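Local coordinates for protein 8-demethyl-8-aminoriboflavin-5'-phosphate synthase (Streptomyces davawensis, PDB 5MLD) that replaces the C-8 methyl group of FMN with an amino group, using glutamate as amino donor, in the biosynthesis of the antibiotic roseoflavin, at residues A[38-43]-A[76-81]. Numbering follows the deposited sequence.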
loop_
_atom_site.group_PDB
_atom_site.type_symbol
_atom_site.label_atom_id
_atom_site.label_comp_id
_atom_site.label_asym_id
_atom_site.label_seq_id
_atom_site.Cartn_x
_atom_site.Cartn_y
_atom_site.Cartn_z
ATOM N N GLU A 38 13.136 -19.648 23.256
ATOM C CA GLU A 38 12.915 -20.928 22.600
ATOM C C GLU A 38 12.114 -20.699 21.330
ATOM O O GLU A 38 11.115 -19.977 21.347
ATOM C CB GLU A 38 12.169 -21.884 23.521
ATOM C CG GLU A 38 12.748 -21.957 24.924
ATOM C CD GLU A 38 12.001 -22.925 25.810
ATOM O OE1 GLU A 38 10.764 -23.052 25.659
ATOM O OE2 GLU A 38 12.660 -23.571 26.652
ATOM N N THR A 39 12.555 -21.305 20.233
ATOM C CA THR A 39 11.936 -21.071 18.935
ATOM C C THR A 39 11.179 -22.300 18.466
ATOM O O THR A 39 11.555 -23.440 18.761
ATOM C CB THR A 39 12.966 -20.705 17.871
ATOM O OG1 THR A 39 13.879 -21.799 17.695
ATOM C CG2 THR A 39 13.712 -19.477 18.280
ATOM N N GLU A 40 10.122 -22.053 17.704
ATOM C CA GLU A 40 9.415 -23.109 16.996
ATOM C C GLU A 40 9.097 -22.589 15.608
ATOM O O GLU A 40 8.611 -21.463 15.479
ATOM C CB GLU A 40 8.127 -23.485 17.718
ATOM C CG GLU A 40 7.334 -24.562 17.014
ATOM C CD GLU A 40 6.216 -25.087 17.885
ATOM O OE1 GLU A 40 5.845 -24.393 18.867
ATOM O OE2 GLU A 40 5.719 -26.196 17.590
ATOM N N VAL A 41 9.364 -23.391 14.580
ATOM C CA VAL A 41 9.044 -23.025 13.202
ATOM C C VAL A 41 7.883 -23.898 12.758
ATOM O O VAL A 41 7.932 -25.124 12.902
ATOM C CB VAL A 41 10.248 -23.207 12.256
ATOM C CG1 VAL A 41 9.865 -22.785 10.820
ATOM C CG2 VAL A 41 11.461 -22.440 12.729
ATOM N N VAL A 42 6.843 -23.276 12.215
ATOM C CA VAL A 42 5.700 -23.989 11.654
ATOM C C VAL A 42 5.566 -23.559 10.205
ATOM O O VAL A 42 5.577 -22.358 9.916
ATOM C CB VAL A 42 4.410 -23.688 12.436
ATOM C CG1 VAL A 42 3.198 -24.193 11.687
ATOM C CG2 VAL A 42 4.487 -24.332 13.824
ATOM N N ARG A 43 5.486 -24.528 9.289
ATOM C CA ARG A 43 5.217 -24.197 7.886
ATOM C C ARG A 43 3.727 -24.399 7.685
ATOM O O ARG A 43 3.251 -25.534 7.632
ATOM C CB ARG A 43 6.023 -25.042 6.902
ATOM C CG ARG A 43 5.746 -24.563 5.487
ATOM C CD ARG A 43 6.518 -25.385 4.431
ATOM N NE ARG A 43 7.971 -25.312 4.605
ATOM C CZ ARG A 43 8.846 -25.711 3.688
ATOM N NH1 ARG A 43 8.407 -26.180 2.533
ATOM N NH2 ARG A 43 10.156 -25.627 3.905
ATOM N N LEU A 76 -3.767 -21.895 16.537
ATOM C CA LEU A 76 -4.175 -20.735 17.330
ATOM C C LEU A 76 -3.615 -20.815 18.741
ATOM O O LEU A 76 -3.194 -19.801 19.317
ATOM C CB LEU A 76 -5.705 -20.633 17.373
ATOM C CG LEU A 76 -6.296 -19.461 18.170
ATOM C CD1 LEU A 76 -5.696 -18.143 17.719
ATOM C CD2 LEU A 76 -7.824 -19.414 18.028
ATOM N N GLU A 77 -3.587 -22.016 19.314
ATOM C CA GLU A 77 -3.071 -22.148 20.671
ATOM C C GLU A 77 -1.578 -21.851 20.725
ATOM O O GLU A 77 -1.107 -21.240 21.688
ATOM C CB GLU A 77 -3.375 -23.538 21.226
ATOM C CG GLU A 77 -3.060 -23.707 22.706
ATOM C CD GLU A 77 -3.645 -22.603 23.593
ATOM O OE1 GLU A 77 -2.943 -22.175 24.534
ATOM O OE2 GLU A 77 -4.796 -22.160 23.362
ATOM N N LYS A 78 -0.811 -22.270 19.709
ATOM C CA LYS A 78 0.605 -21.902 19.665
ATOM C C LYS A 78 0.785 -20.389 19.569
ATOM O O LYS A 78 1.701 -19.822 20.178
ATOM C CB LYS A 78 1.305 -22.601 18.495
ATOM C CG LYS A 78 1.471 -24.105 18.699
ATOM C CD LYS A 78 2.426 -24.728 17.692
ATOM C CE LYS A 78 2.698 -26.176 18.048
ATOM N NZ LYS A 78 3.436 -26.281 19.334
ATOM N N ILE A 79 -0.065 -19.718 18.793
ATOM C CA ILE A 79 0.040 -18.269 18.675
ATOM C C ILE A 79 -0.309 -17.602 19.998
ATOM O O ILE A 79 0.332 -16.630 20.411
ATOM C CB ILE A 79 -0.862 -17.765 17.536
ATOM C CG1 ILE A 79 -0.386 -18.317 16.191
ATOM C CG2 ILE A 79 -0.903 -16.257 17.528
ATOM C CD1 ILE A 79 -1.385 -18.093 15.065
ATOM N N ARG A 80 -1.328 -18.111 20.688
ATOM C CA ARG A 80 -1.676 -17.551 21.990
ATOM C C ARG A 80 -0.539 -17.713 22.988
ATOM O O ARG A 80 -0.334 -16.853 23.851
ATOM C CB ARG A 80 -2.930 -18.221 22.537
ATOM C CG ARG A 80 -4.196 -17.812 21.851
ATOM C CD ARG A 80 -5.331 -18.608 22.456
ATOM N NE ARG A 80 -6.570 -17.851 22.432
ATOM C CZ ARG A 80 -6.883 -16.933 23.339
ATOM N NH1 ARG A 80 -6.048 -16.665 24.336
ATOM N NH2 ARG A 80 -8.027 -16.287 23.250
ATOM N N GLU A 81 0.195 -18.818 22.898
ATOM C CA GLU A 81 1.264 -19.083 23.849
ATOM C C GLU A 81 2.569 -18.371 23.518
ATOM O O GLU A 81 3.406 -18.208 24.411
ATOM C CB GLU A 81 1.531 -20.587 23.941
ATOM C CG GLU A 81 0.351 -21.404 24.431
ATOM C CD GLU A 81 0.618 -22.904 24.325
ATOM O OE1 GLU A 81 1.799 -23.307 24.404
ATOM O OE2 GLU A 81 -0.346 -23.685 24.162
#
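Glu40 and Lys78 mark the nearest backbone approach, 9.3 Å from CA to CA, between strand 38-43 and the last turns of helix 72-81, which runs roughly antiparallel to the strand. The wide gap is bridged by long side chains, and only 105 Å² is buried. Glu40 reaches over with CG anti to its own N (chi1 179°) and an extended chain, bringing its carboxylate to meet the end of Lys78. The lysine chain is extended as far as CE and then turns at chi4 (-66°), which swings NZ onto the carboxylate; the two side chains cross at about a right angle. Lys78 NZ donates to Glu40 OE2 at 2.9 Å, on the syn lone pair of that oxygen, and more weakly to Glu40 OE1 at 3.1 Å, giving a forked salt bridge. Lys78 CE also lies 3.1 Å from Glu40 OE2. Two residues along the strand, Val42 CG2 sits 4.4 Å from Lys78 CD, a loose apolar contact beside the ion pair. Val42 also packs on Leu6 and Leu8, and Ile79 on Leu6, all from strand 4-9, while Thr39 and Val41 meet helix 20-34 on the other face of the sheet. This is the layered alpha/beta arrangement of the flavodoxin-like fold: helix 72-81 belongs to the crossover from strand 38-43 to strand 84-92, with strand 4-9 between them. The side chain of Val42 is about 14 Å from the bound 8-demethyl-8-aminoriboflavin-5'-phosphate, so this is structural packing away from the flavin. Both oxygens of Glu40 face a single ammonium, so the pairing probably keeps both groups charged, at a partly exposed place next to the apolar side chains of Val42 and Leu6.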